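Long-range contacts in Sca-family protein (Rickettsia rickettsii, PDB 4LQ8), which is a rickettsial surface cell antigen, represented here by its N-terminal head domain, and probably acts in cell adhesion: residues C194-T199 with D225-L230; E198-T203 with I218-E223; M241-A246 with E300-A305; A285-D290 with V306-Y311. All coordinates share one frame; numbering follows the deposited sequence.

Interaction 1: C194-T199 with D225-L230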
loop_
_atom_site.group_PDB
_atom_site.type_symbol
_atom_site.label_atom_id
_atom_site.label_comp_id
_atom_site.label_asym_id
_atom_site.label_seq_id
_atom_site.Cartn_x
_atom_site.Cartn_y
_atom_site.Cartn_z
ATOM N N CYS A 194 -13.671 14.086 -6.071
ATOM C CA CYS A 194 -13.070 13.469 -7.260
ATOM C C CYS A 194 -13.983 12.340 -7.733
ATOM O O CYS A 194 -14.896 11.935 -7.009
ATOM C CB CYS A 194 -11.681 12.925 -6.930
ATOM S SG CYS A 194 -11.724 11.412 -5.940
ATOM N N THR A 195 -13.703 11.801 -8.923
ATOM C CA THR A 195 -14.352 10.615 -9.447
ATOM C C THR A 195 -13.220 9.622 -9.675
ATOM O O THR A 195 -12.179 10.000 -10.210
ATOM C CB THR A 195 -15.223 10.891 -10.686
ATOM O OG1 THR A 195 -16.165 11.911 -10.363
ATOM C CG2 THR A 195 -15.990 9.642 -11.151
ATOM N N LEU A 196 -13.378 8.381 -9.186
ATOM C CA LEU A 196 -12.328 7.376 -9.340
ATOM C C LEU A 196 -12.662 6.483 -10.521
ATOM O O LEU A 196 -13.805 6.050 -10.652
ATOM C CB LEU A 196 -12.159 6.530 -8.060
ATOM C CG LEU A 196 -11.760 7.299 -6.778
ATOM C CD1 LEU A 196 -11.949 6.423 -5.568
ATOM C CD2 LEU A 196 -10.315 7.790 -6.862
ATOM N N ASN A 197 -11.685 6.271 -11.411
ATOM C CA ASN A 197 -11.841 5.408 -12.576
ATOM C C ASN A 197 -11.156 4.068 -12.319
ATOM O O ASN A 197 -9.981 4.042 -12.000
ATOM C CB ASN A 197 -11.240 6.060 -13.832
ATOM C CG ASN A 197 -11.497 5.269 -15.087
ATOM O OD1 ASN A 197 -12.643 5.144 -15.550
ATOM N ND2 ASN A 197 -10.447 4.633 -15.605
ATOM N N GLU A 198 -11.889 2.972 -12.465
ATOM C CA GLU A 198 -11.358 1.620 -12.313
ATOM C C GLU A 198 -11.361 0.962 -13.708
ATOM O O GLU A 198 -12.428 0.778 -14.296
ATOM C CB GLU A 198 -12.228 0.815 -11.334
ATOM C CG GLU A 198 -11.730 -0.594 -11.068
ATOM C CD GLU A 198 -12.835 -1.541 -10.648
ATOM O OE1 GLU A 198 -13.719 -1.820 -11.489
ATOM O OE2 GLU A 198 -12.830 -1.997 -9.485
ATOM N N THR A 199 -10.167 0.593 -14.207
ATOM C CA THR A 199 -10.013 -0.090 -15.491
ATOM C C THR A 199 -9.700 -1.539 -15.197
ATOM O O THR A 199 -8.713 -1.816 -14.515
ATOM C CB THR A 199 -8.887 0.551 -16.345
ATOM O OG1 THR A 199 -9.151 1.945 -16.476
ATOM C CG2 THR A 199 -8.772 -0.086 -17.755
ATOM N N ASP A 225 -7.128 4.891 -11.245
ATOM C CA ASP A 225 -6.415 6.119 -11.539
ATOM C C ASP A 225 -6.463 7.080 -10.335
ATOM O O ASP A 225 -7.141 8.093 -10.371
ATOM C CB ASP A 225 -6.963 6.750 -12.830
ATOM C CG ASP A 225 -6.074 7.820 -13.442
ATOM O OD1 ASP A 225 -4.869 7.866 -13.099
ATOM O OD2 ASP A 225 -6.570 8.584 -14.298
ATOM N N PHE A 226 -5.751 6.745 -9.260
ATOM C CA PHE A 226 -5.750 7.552 -8.030
ATOM C C PHE A 226 -5.293 8.987 -8.291
ATOM O O PHE A 226 -4.274 9.167 -8.958
ATOM C CB PHE A 226 -4.884 6.911 -6.939
ATOM C CG PHE A 226 -5.314 5.536 -6.490
ATOM C CD1 PHE A 226 -6.295 5.379 -5.505
ATOM C CD2 PHE A 226 -4.719 4.396 -7.024
ATOM C CE1 PHE A 226 -6.689 4.102 -5.088
ATOM C CE2 PHE A 226 -5.121 3.126 -6.616
ATOM C CZ PHE A 226 -6.088 2.986 -5.637
ATOM N N PRO A 227 -6.039 10.019 -7.820
ATOM C CA PRO A 227 -5.590 11.398 -8.069
ATOM C C PRO A 227 -4.343 11.732 -7.243
ATOM O O PRO A 227 -4.133 11.148 -6.180
ATOM C CB PRO A 227 -6.812 12.252 -7.680
ATOM C CG PRO A 227 -7.546 11.430 -6.688
ATOM C CD PRO A 227 -7.274 9.985 -7.002
ATOM N N ILE A 228 -3.471 12.581 -7.791
ATOM C CA ILE A 228 -2.241 13.023 -7.115
ATOM C C ILE A 228 -2.568 14.334 -6.443
ATOM O O ILE A 228 -2.451 14.440 -5.227
ATOM C CB ILE A 228 -1.021 13.135 -8.092
ATOM C CG1 ILE A 228 -0.781 11.816 -8.875
ATOM C CG2 ILE A 228 0.251 13.606 -7.375
ATOM C CD1 ILE A 228 -0.593 10.551 -8.008
ATOM N N LYS A 229 -3.047 15.297 -7.225
ATOM C CA LYS A 229 -3.453 16.615 -6.759
ATOM C C LYS A 229 -4.924 16.837 -7.104
ATOM O O LYS A 229 -5.357 16.561 -8.223
ATOM C CB LYS A 229 -2.542 17.708 -7.336
ATOM C CG LYS A 229 -1.167 17.685 -6.657
ATOM C CD LYS A 229 -0.289 18.859 -7.033
ATOM C CE LYS A 229 1.085 18.745 -6.415
ATOM N NZ LYS A 229 1.916 17.731 -7.121
ATOM N N LEU A 230 -5.707 17.254 -6.117
ATOM C CA LEU A 230 -7.137 17.454 -6.315
ATOM C C LEU A 230 -7.449 18.939 -6.327
ATOM O O LEU A 230 -6.816 19.710 -5.597
ATOM C CB LEU A 230 -7.944 16.689 -5.252
ATOM C CG LEU A 230 -7.843 15.149 -5.338
ATOM C CD1 LEU A 230 -6.616 14.630 -4.555
ATOM C CD2 LEU A 230 -9.084 14.496 -4.815
HETATM O O HOH W 1 -9.601 8.332 -11.386
#
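Where strands 192-201 and 215-224 of the six-stranded antiparallel sheet in the Sca4 head domain part company, Cys194, Leu196 and Asn197 of strand 192-201 meet Asp225, Pro227 and Leu230, which belong to the loop that leads from strand 215-224 to strand 236-245. The last trace of the pairing is a direct backbone bond from Asp225 N to Asn197 O, 3.1 Å long and close to straight at 164°, with the donor nearly along the C=O axis. One residue further on, a water takes over. It accepts from Asn197 N at 2.9 Å and donates to Asp225 O at 2.7 Å and to Thr195 O, so that it bridges the two backbones as they separate.

Beyond the water only side chains bridge the space. Leu196 and Pro227 cross at about a right angle, and the Leu196 CD2 methyl lies 3.8 Å from Pro227 CD. Leu196 also packs on Trp171 and on Leu239 of strand 236-245. Lys310 of helix 308-320 also holds the loop: its NZ forms a salt bridge with Asp225 OD1 and bonds to Phe226 O.

Nearer the start of the strand, Cys194 holds SG between its backbone N and carbonyl carbon (chi1 74°). This turns the sulfur toward the proline ring, with SG 4.2 Å from Pro227 CG. The thiol branch therefore faces one loop residue and the carbon that bears it faces another: Cys194 CB touches the Leu230 CD2 methyl at 3.7 Å.

Interaction 2: E198-T203 with I218-E223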
loop_
_atom_site.group_PDB
_atom_site.type_symbol
_atom_site.label_atom_id
_atom_site.label_comp_id
_atom_site.label_asym_id
_atom_site.label_seq_id
_atom_site.Cartn_x
_atom_site.Cartn_y
_atom_site.Cartn_z
ATOM N N GLU A 198 -11.889 2.972 -12.465
ATOM C CA GLU A 198 -11.358 1.620 -12.313
ATOM C C GLU A 198 -11.361 0.962 -13.708
ATOM O O GLU A 198 -12.428 0.778 -14.296
ATOM C CB GLU A 198 -12.228 0.815 -11.334
ATOM C CG GLU A 198 -11.730 -0.594 -11.068
ATOM C CD GLU A 198 -12.835 -1.541 -10.648
ATOM O OE1 GLU A 198 -13.719 -1.820 -11.489
ATOM O OE2 GLU A 198 -12.830 -1.997 -9.485
ATOM N N THR A 199 -10.167 0.593 -14.207
ATOM C CA THR A 199 -10.013 -0.090 -15.491
ATOM C C THR A 199 -9.700 -1.539 -15.197
ATOM O O THR A 199 -8.713 -1.816 -14.515
ATOM C CB THR A 199 -8.887 0.551 -16.345
ATOM O OG1 THR A 199 -9.151 1.945 -16.476
ATOM C CG2 THR A 199 -8.772 -0.086 -17.755
ATOM N N THR A 200 -10.535 -2.461 -15.698
ATOM C CA THR A 200 -10.279 -3.893 -15.545
ATOM C C THR A 200 -9.593 -4.358 -16.856
ATOM O O THR A 200 -10.074 -4.050 -17.937
ATOM C CB THR A 200 -11.577 -4.652 -15.245
ATOM O OG1 THR A 200 -12.029 -4.272 -13.960
ATOM C CG2 THR A 200 -11.400 -6.167 -15.264
ATOM N N VAL A 201 -8.457 -5.061 -16.748
ATOM C CA VAL A 201 -7.752 -5.584 -17.909
ATOM C C VAL A 201 -8.018 -7.091 -17.922
ATOM O O VAL A 201 -7.623 -7.794 -16.995
ATOM C CB VAL A 201 -6.235 -5.237 -17.877
ATOM C CG1 VAL A 201 -5.526 -5.753 -19.134
ATOM C CG2 VAL A 201 -6.016 -3.731 -17.725
ATOM N N LYS A 202 -8.719 -7.572 -18.953
ATOM C CA LYS A 202 -9.138 -8.969 -19.119
ATOM C C LYS A 202 -8.533 -9.567 -20.379
ATOM O O LYS A 202 -8.758 -10.744 -20.649
ATOM C CB LYS A 202 -10.679 -9.033 -19.293
ATOM C CG LYS A 202 -11.499 -8.786 -18.040
ATOM C CD LYS A 202 -12.981 -9.086 -18.286
ATOM C CE LYS A 202 -13.798 -7.882 -18.723
ATOM N NZ LYS A 202 -14.171 -7.004 -17.576
ATOM N N THR A 203 -7.858 -8.755 -21.199
ATOM C CA THR A 203 -7.337 -9.211 -22.496
ATOM C C THR A 203 -5.813 -9.161 -22.621
ATOM O O THR A 203 -5.283 -9.249 -23.728
ATOM C CB THR A 203 -8.012 -8.449 -23.651
ATOM O OG1 THR A 203 -7.677 -7.068 -23.535
ATOM C CG2 THR A 203 -9.529 -8.642 -23.683
ATOM N N ILE A 218 -1.943 -14.612 -14.513
ATOM C CA ILE A 218 -2.857 -13.547 -14.115
ATOM C C ILE A 218 -3.764 -13.380 -15.325
ATOM O O ILE A 218 -3.314 -12.914 -16.369
ATOM C CB ILE A 218 -2.120 -12.217 -13.742
ATOM C CG1 ILE A 218 -1.101 -12.408 -12.574
ATOM C CG2 ILE A 218 -3.127 -11.060 -13.458
ATOM C CD1 ILE A 218 -1.660 -12.904 -11.210
ATOM N N SER A 219 -5.015 -13.791 -15.209
ATOM C CA SER A 219 -5.948 -13.692 -16.330
ATOM C C SER A 219 -6.786 -12.408 -16.274
ATOM O O SER A 219 -7.401 -12.043 -17.261
ATOM C CB SER A 219 -6.820 -14.944 -16.413
ATOM O OG SER A 219 -7.477 -15.181 -15.183
ATOM N N SER A 220 -6.770 -11.696 -15.136
ATOM C CA SER A 220 -7.491 -10.426 -15.019
ATOM C C SER A 220 -6.939 -9.642 -13.847
ATOM O O SER A 220 -6.575 -10.228 -12.828
ATOM C CB SER A 220 -8.991 -10.668 -14.826
ATOM O OG SER A 220 -9.726 -9.459 -14.842
ATOM N N TYR A 221 -6.890 -8.310 -13.988
ATOM C CA TYR A 221 -6.446 -7.411 -12.927
ATOM C C TYR A 221 -7.104 -6.059 -13.161
ATOM O O TYR A 221 -7.699 -5.844 -14.219
ATOM C CB TYR A 221 -4.890 -7.288 -12.857
ATOM C CG TYR A 221 -4.258 -6.602 -14.051
ATOM C CD1 TYR A 221 -4.092 -5.219 -14.079
ATOM C CD2 TYR A 221 -3.825 -7.333 -15.152
ATOM C CE1 TYR A 221 -3.500 -4.578 -15.167
ATOM C CE2 TYR A 221 -3.225 -6.703 -16.249
ATOM C CZ TYR A 221 -3.050 -5.329 -16.241
ATOM O OH TYR A 221 -2.538 -4.692 -17.340
ATOM N N ARG A 222 -7.019 -5.158 -12.173
ATOM C CA ARG A 222 -7.588 -3.827 -12.344
ATOM C C ARG A 222 -6.566 -2.777 -11.947
ATOM O O ARG A 222 -5.598 -3.058 -11.218
ATOM C CB ARG A 222 -8.888 -3.654 -11.531
ATOM C CG ARG A 222 -8.598 -3.669 -10.011
ATOM C CD ARG A 222 -9.798 -3.336 -9.177
ATOM N NE ARG A 222 -9.498 -3.525 -7.753
ATOM C CZ ARG A 222 -10.298 -3.118 -6.784
ATOM N NH1 ARG A 222 -11.418 -2.462 -7.071
ATOM N NH2 ARG A 222 -9.985 -3.351 -5.519
ATOM N N GLU A 223 -6.791 -1.568 -12.406
ATOM C CA GLU A 223 -5.962 -0.442 -12.001
ATOM C C GLU A 223 -6.863 0.749 -11.749
ATOM O O GLU A 223 -7.775 1.016 -12.534
ATOM C CB GLU A 223 -4.850 -0.130 -13.025
ATOM C CG GLU A 223 -5.358 0.172 -14.420
ATOM C CD GLU A 223 -4.265 0.239 -15.464
ATOM O OE1 GLU A 223 -4.051 1.331 -16.037
ATOM O OE2 GLU A 223 -3.589 -0.790 -15.675
HETATM O O HOH W 2 -8.133 3.236 -14.365
HETATM O O HOH W 3 -5.673 -9.510 -18.686
#
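Val201 lies over one face of the Tyr221 ring, and the two side chains run side by side, pointing the same way from neighbouring antiparallel strands. Val201 CB stands 3.8 Å from the ring centroid and is offset toward the rim, a CH-pi contact, while both methyls sit above that same face near the phenol end, CG1 and CG2 each approaching Tyr221 OH. Tyr221 reaches this place because its CG sits between the backbone N and the carbonyl carbon (chi1 67°), which folds the ring back across the strand pair.

On the other face of the sheet the approach is polar. The extended Arg222 chain meets Glu198 obliquely, with carboxylate and guanidinium planes 65° apart. Arg222 NH1 donates to the anti lone pair of Glu198 OE2 at 2.8 Å, and this oxygen lies only 8° out of the guanidinium plane. Between the two faces runs the backbone ladder: Thr199 pairs with Glu223 through two bonds, Thr199 N to Glu223 O and Glu223 N to Thr199 O, both 2.9 Å, and Val201 pairs likewise with Tyr221. A water links Thr199 OG1 to Glu223 O at one margin.

Arg181 also binds Glu198 OE2, and Asp32 also binds Arg222 NH1, so the bridge is one link in a chain of alternating charges. Such a network probably keeps both groups ionised. Arg222 NH2 bonds in addition to Val242 O of the neighbouring sheet, which probably helps to hold the guanidinium in place.

Interaction 3: M241-A246 with E300-A305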
loop_
_atom_site.group_PDB
_atom_site.type_symbol
_atom_site.label_atom_id
_atom_site.label_comp_id
_atom_site.label_asym_id
_atom_site.label_seq_id
_atom_site.Cartn_x
_atom_site.Cartn_y
_atom_site.Cartn_z
ATOM N N MET A 241 -8.575 -0.198 -1.239
ATOM C CA MET A 241 -8.860 -1.025 -2.407
ATOM C C MET A 241 -8.292 -2.415 -2.216
ATOM O O MET A 241 -7.084 -2.588 -2.050
ATOM C CB MET A 241 -8.350 -0.335 -3.703
ATOM C CG MET A 241 -8.927 1.088 -3.907
ATOM S SD MET A 241 -10.745 1.153 -4.073
ATOM C CE MET A 241 -10.986 2.895 -4.326
ATOM N N VAL A 242 -9.180 -3.405 -2.189
ATOM C CA VAL A 242 -8.805 -4.793 -1.935
ATOM C C VAL A 242 -7.941 -5.388 -3.084
ATOM O O VAL A 242 -8.108 -5.050 -4.267
ATOM C CB VAL A 242 -10.054 -5.663 -1.585
ATOM C CG1 VAL A 242 -10.915 -5.959 -2.828
ATOM C CG2 VAL A 242 -9.651 -6.954 -0.868
ATOM N N ALA A 243 -7.018 -6.266 -2.702
ATOM C CA ALA A 243 -6.166 -7.020 -3.618
ATOM C C ALA A 243 -7.067 -7.995 -4.376
ATOM O O ALA A 243 -8.078 -8.434 -3.826
ATOM C CB ALA A 243 -5.139 -7.802 -2.813
ATOM N N LEU A 244 -6.740 -8.309 -5.630
ATOM C CA LEU A 244 -7.547 -9.265 -6.388
ATOM C C LEU A 244 -6.744 -10.527 -6.584
ATOM O O LEU A 244 -5.525 -10.451 -6.785
ATOM C CB LEU A 244 -7.948 -8.715 -7.774
ATOM C CG LEU A 244 -8.963 -7.577 -7.827
ATOM C CD1 LEU A 244 -9.278 -7.218 -9.266
ATOM C CD2 LEU A 244 -10.266 -7.927 -7.092
ATOM N N LYS A 245 -7.428 -11.676 -6.626
ATOM C CA LYS A 245 -6.802 -12.968 -6.912
ATOM C C LYS A 245 -6.368 -13.008 -8.388
ATOM O O LYS A 245 -6.771 -12.128 -9.158
ATOM C CB LYS A 245 -7.777 -14.118 -6.596
ATOM C CG LYS A 245 -8.188 -14.172 -5.116
ATOM C CD LYS A 245 -8.777 -15.518 -4.734
ATOM C CE LYS A 245 -10.235 -15.640 -5.046
ATOM N NZ LYS A 245 -10.728 -17.027 -4.833
ATOM N N ALA A 246 -5.575 -14.030 -8.790
ATOM C CA ALA A 246 -5.069 -14.184 -10.181
ATOM C C ALA A 246 -6.163 -14.164 -11.261
ATOM O O ALA A 246 -5.880 -13.752 -12.385
ATOM C CB ALA A 246 -4.223 -15.450 -10.316
ATOM N N GLU A 300 -0.343 -17.267 -1.907
ATOM C CA GLU A 300 -1.137 -16.965 -3.106
ATOM C C GLU A 300 -0.697 -15.638 -3.702
ATOM O O GLU A 300 -0.185 -14.776 -2.995
ATOM C CB GLU A 300 -2.644 -16.917 -2.786
ATOM C CG GLU A 300 -3.250 -18.228 -2.301
ATOM C CD GLU A 300 -3.385 -19.307 -3.358
ATOM O OE1 GLU A 300 -4.347 -19.236 -4.154
ATOM O OE2 GLU A 300 -2.528 -20.219 -3.395
ATOM N N ILE A 301 -0.950 -15.454 -4.994
ATOM C CA ILE A 301 -0.631 -14.233 -5.712
ATOM C C ILE A 301 -1.864 -13.354 -5.810
ATOM O O ILE A 301 -2.942 -13.833 -6.121
ATOM C CB ILE A 301 0.017 -14.528 -7.104
ATOM C CG1 ILE A 301 1.441 -15.150 -6.942
ATOM C CG2 ILE A 301 0.036 -13.279 -8.005
ATOM C CD1 ILE A 301 2.628 -14.148 -6.534
ATOM N N TYR A 302 -1.688 -12.067 -5.553
ATOM C CA TYR A 302 -2.742 -11.076 -5.684
ATOM C C TYR A 302 -2.153 -9.886 -6.404
ATOM O O TYR A 302 -0.966 -9.610 -6.238
ATOM C CB TYR A 302 -3.241 -10.583 -4.307
ATOM C CG TYR A 302 -3.798 -11.670 -3.423
ATOM C CD1 TYR A 302 -5.151 -11.989 -3.445
ATOM C CD2 TYR A 302 -2.985 -12.350 -2.528
ATOM C CE1 TYR A 302 -5.673 -12.992 -2.630
ATOM C CE2 TYR A 302 -3.490 -13.371 -1.728
ATOM C CZ TYR A 302 -4.840 -13.672 -1.762
ATOM O OH TYR A 302 -5.329 -14.675 -0.965
ATOM N N THR A 303 -2.983 -9.150 -7.160
ATOM C CA THR A 303 -2.535 -7.904 -7.762
ATOM C C THR A 303 -3.183 -6.790 -6.950
ATOM O O THR A 303 -4.222 -7.015 -6.316
ATOM C CB THR A 303 -2.892 -7.815 -9.248
ATOM O OG1 THR A 303 -4.319 -7.875 -9.395
ATOM C CG2 THR A 303 -2.210 -8.902 -10.084
ATOM N N LEU A 304 -2.574 -5.600 -6.961
ATOM C CA LEU A 304 -3.151 -4.427 -6.323
ATOM C C LEU A 304 -3.589 -3.490 -7.456
ATOM O O LEU A 304 -3.109 -3.646 -8.574
ATOM C CB LEU A 304 -2.172 -3.757 -5.329
ATOM C CG LEU A 304 -1.659 -4.651 -4.160
ATOM C CD1 LEU A 304 -0.761 -3.867 -3.264
ATOM C CD2 LEU A 304 -2.800 -5.108 -3.277
ATOM N N ALA A 305 -4.493 -2.525 -7.179
ATOM C CA ALA A 305 -5.074 -1.640 -8.199
ATOM C C ALA A 305 -4.209 -0.435 -8.536
ATOM O O ALA A 305 -4.727 0.645 -8.784
ATOM C CB ALA A 305 -6.467 -1.199 -7.753
HETATM O O HOH W 4 -5.787 -3.066 -4.604
HETATM O O HOH W 5 -5.334 -10.087 -10.458
HETATM O O HOH W 6 -4.649 -15.817 -6.695
#
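Ala243 and Leu244 form the close-packed part of this contact, fitted against Tyr302, Thr303 and Leu304 of strand 300-304. Leu244 and Thr303 make a hydrogen-bonded antiparallel pair: Leu244 N to Thr303 O and Thr303 N to Leu244 O are both 2.9 Å, each donor in the carbonyl plane of its acceptor. The Ala243 methyl is wedged between two side chains, with CB 3.6 Å from Leu304 CD2 and 3.7 Å from Tyr302 CB. The Tyr302 ring turns an edge to Leu244 O. Its CG lies anti to the carbonyl carbon (chi1 -60°), and this sends the ring alongside Lys245, whose CG comes within 3.7 Å of Tyr302 CE1.

Toward both ends the strands separate and waters carry the connection. Where the backbones diverge past Leu304, one water donates to Met241 O and accepts from Ala305 N. At the opposite end a second water stands between Ala246 N and Ile301 O, accepting from the nitrogen and donating to the oxygen. Beside the central pair, a third water donates to Lys245 O and accepts from the buried Thr303 OG1 at 2.7 Å.

Strand 236-245 also pairs with strand 258-265, and strand 300-304 with strand 292-297. A short antiparallel pairing of two bonds, with water bridges beyond it, is how strands 236-245 and 300-304 join within the mixed sheet of the head domain.

Interaction 4: A285-D290 with V306-Y311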
loop_
_atom_site.group_PDB
_atom_site.type_symbol
_atom_site.label_atom_id
_atom_site.label_comp_id
_atom_site.label_asym_id
_atom_site.label_seq_id
_atom_site.Cartn_x
_atom_site.Cartn_y
_atom_site.Cartn_z
ATOM N N ALA A 285 4.729 -6.313 -11.914
ATOM C CA ALA A 285 4.719 -7.287 -12.989
ATOM C C ALA A 285 5.322 -6.637 -14.252
ATOM O O ALA A 285 4.599 -6.194 -15.131
ATOM C CB ALA A 285 3.288 -7.767 -13.226
ATOM N N GLY A 286 6.645 -6.573 -14.316
ATOM C CA GLY A 286 7.351 -5.933 -15.434
ATOM C C GLY A 286 8.068 -4.680 -14.944
ATOM O O GLY A 286 7.991 -4.345 -13.755
ATOM N N THR A 287 8.759 -3.990 -15.841
ATOM C CA THR A 287 9.644 -2.827 -15.614
ATOM C C THR A 287 9.022 -1.476 -15.998
ATOM O O THR A 287 9.462 -0.438 -15.497
ATOM C CB THR A 287 10.964 -3.024 -16.429
ATOM O OG1 THR A 287 11.420 -4.365 -16.279
ATOM C CG2 THR A 287 12.075 -2.072 -16.006
ATOM N N GLY A 288 8.048 -1.494 -16.891
ATOM C CA GLY A 288 7.406 -0.279 -17.375
ATOM C C GLY A 288 6.487 0.361 -16.366
ATOM O O GLY A 288 6.175 -0.230 -15.331
ATOM N N ASP A 289 6.003 1.554 -16.700
ATOM C CA ASP A 289 5.084 2.348 -15.891
ATOM C C ASP A 289 3.710 1.702 -15.783
ATOM O O ASP A 289 2.994 1.969 -14.818
ATOM C CB ASP A 289 4.956 3.762 -16.486
ATOM C CG ASP A 289 6.155 4.643 -16.192
ATOM O OD1 ASP A 289 6.992 4.245 -15.353
ATOM O OD2 ASP A 289 6.249 5.722 -16.790
ATOM N N ASP A 290 3.360 0.837 -16.752
ATOM C CA ASP A 290 2.077 0.138 -16.801
ATOM C C ASP A 290 2.106 -1.176 -16.017
ATOM O O ASP A 290 1.067 -1.838 -15.906
ATOM C CB ASP A 290 1.643 -0.096 -18.272
ATOM C CG ASP A 290 2.611 -0.948 -19.102
ATOM O OD1 ASP A 290 3.837 -0.918 -18.823
ATOM O OD2 ASP A 290 2.150 -1.612 -20.043
ATOM N N VAL A 306 -2.902 -0.610 -8.523
ATOM C CA VAL A 306 -1.967 0.491 -8.768
ATOM C C VAL A 306 -0.837 0.041 -9.705
ATOM O O VAL A 306 -0.269 -1.048 -9.538
ATOM C CB VAL A 306 -1.473 1.097 -7.402
ATOM C CG1 VAL A 306 -0.489 0.178 -6.648
ATOM C CG2 VAL A 306 -0.910 2.504 -7.575
ATOM N N THR A 307 -0.545 0.841 -10.708
ATOM C CA THR A 307 0.537 0.496 -11.632
ATOM C C THR A 307 1.824 1.073 -11.061
ATOM O O THR A 307 1.769 1.913 -10.173
ATOM C CB THR A 307 0.284 1.064 -13.038
ATOM O OG1 THR A 307 0.242 2.483 -12.933
ATOM C CG2 THR A 307 -0.981 0.493 -13.720
ATOM N N ARG A 308 2.972 0.689 -11.624
ATOM C CA ARG A 308 4.265 1.216 -11.194
ATOM C C ARG A 308 4.376 2.740 -11.350
ATOM O O ARG A 308 4.852 3.417 -10.437
ATOM C CB ARG A 308 5.397 0.510 -11.926
ATOM C CG ARG A 308 6.616 0.440 -11.042
ATOM C CD ARG A 308 7.864 0.909 -11.697
ATOM N NE ARG A 308 8.987 0.348 -10.953
ATOM C CZ ARG A 308 10.177 0.083 -11.471
ATOM N NH1 ARG A 308 10.422 0.343 -12.747
ATOM N NH2 ARG A 308 11.135 -0.429 -10.715
ATOM N N GLY A 309 3.915 3.252 -12.483
ATOM C CA GLY A 309 3.940 4.681 -12.765
ATOM C C GLY A 309 3.084 5.432 -11.764
ATOM O O GLY A 309 3.522 6.426 -11.207
ATOM N N LYS A 310 1.877 4.930 -11.480
ATOM C CA LYS A 310 1.000 5.574 -10.497
ATOM C C LYS A 310 1.618 5.500 -9.069
ATOM O O LYS A 310 1.633 6.498 -8.346
ATOM C CB LYS A 310 -0.412 4.953 -10.535
ATOM C CG LYS A 310 -1.398 5.562 -9.526
ATOM C CD LYS A 310 -1.611 7.059 -9.713
ATOM C CE LYS A 310 -2.289 7.391 -11.034
ATOM N NZ LYS A 310 -2.574 8.845 -11.100
ATOM N N TYR A 311 2.163 4.341 -8.713
ATOM C CA TYR A 311 2.789 4.128 -7.415
ATOM C C TYR A 311 3.945 5.107 -7.197
ATOM O O TYR A 311 4.002 5.733 -6.141
ATOM C CB TYR A 311 3.282 2.687 -7.291
ATOM C CG TYR A 311 3.957 2.413 -5.966
ATOM C CD1 TYR A 311 3.209 2.250 -4.800
ATOM C CD2 TYR A 311 5.346 2.304 -5.875
ATOM C CE1 TYR A 311 3.824 1.976 -3.579
ATOM C CE2 TYR A 311 5.967 2.016 -4.659
ATOM C CZ TYR A 311 5.201 1.864 -3.515
ATOM O OH TYR A 311 5.787 1.592 -2.310
#
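The backbones come nearest where Asp289 of the 285-290 loop passes Gly309 in the first turn of helix 308-320, their CA atoms 4.1 Å apart. This is a helix N-terminus with Thr307 as N-cap, and the loop offers it a carbonyl from outside. Gly309 N donates to Asp289 O at 2.8 Å, in the carbonyl plane and on a lone pair, with a C=O...N angle of 124°. An amide in the first turn, which has no carbonyl of its own helix to bond to, is satisfied in this way. With no side chain on Gly309 the loop comes close, and Asp289 CB rests 4.0 Å from Gly309 CA.

Thr307 serves the helix directly. With OG1 between the backbone N and the carbonyl carbon (chi1 62°), the hydroxyl accepts from Lys310 N at 3.3 Å, the capping bond, while Thr307 CB leans on Asp289 O. Its methyl turns to the next peptide of the loop, CG2 lying 3.8 Å from Asp290 O. Further along the first turn, Tyr311 OH bonds to Asp327 O, a second tie between the start of the helix and a neighbouring part of the chain.

Arg308 follows the loop backward from the cap. Its CB lies 3.6 Å from Gly288 O, and the chain, bent at chi2 (-130°), brings the guanidinium obliquely up to the preceding peptide. The Asp289 carboxylate is too distant to meet that charge directly; Arg308 NH1 comes instead to 3.0 Å from Thr287 O.

Overall arrangement
Along the chain interactions 1 and 2 come first, both starting from strand 192-201 and sharing Glu198 and Thr199, with centres about 17 Å apart. Interactions 3 and 4 follow, and their segments alternate along the chain: 241-246, 285-290, 300-305, 306-311. Interactions 2 and 3 lie closest, centres about 10 Å apart, and join the six-stranded antiparallel sheet to the mixed sheet through a side-chain bond from Arg222 and a backbone bond from Ser219 N to Ala246 O. Phe226 of interaction 1 packs on Met241 and Ala305 of interaction 3, and Lys310 ties interaction 4 to interaction 1. These contacts join the two sheets and the start of helix 308-320 to one another within the head domain.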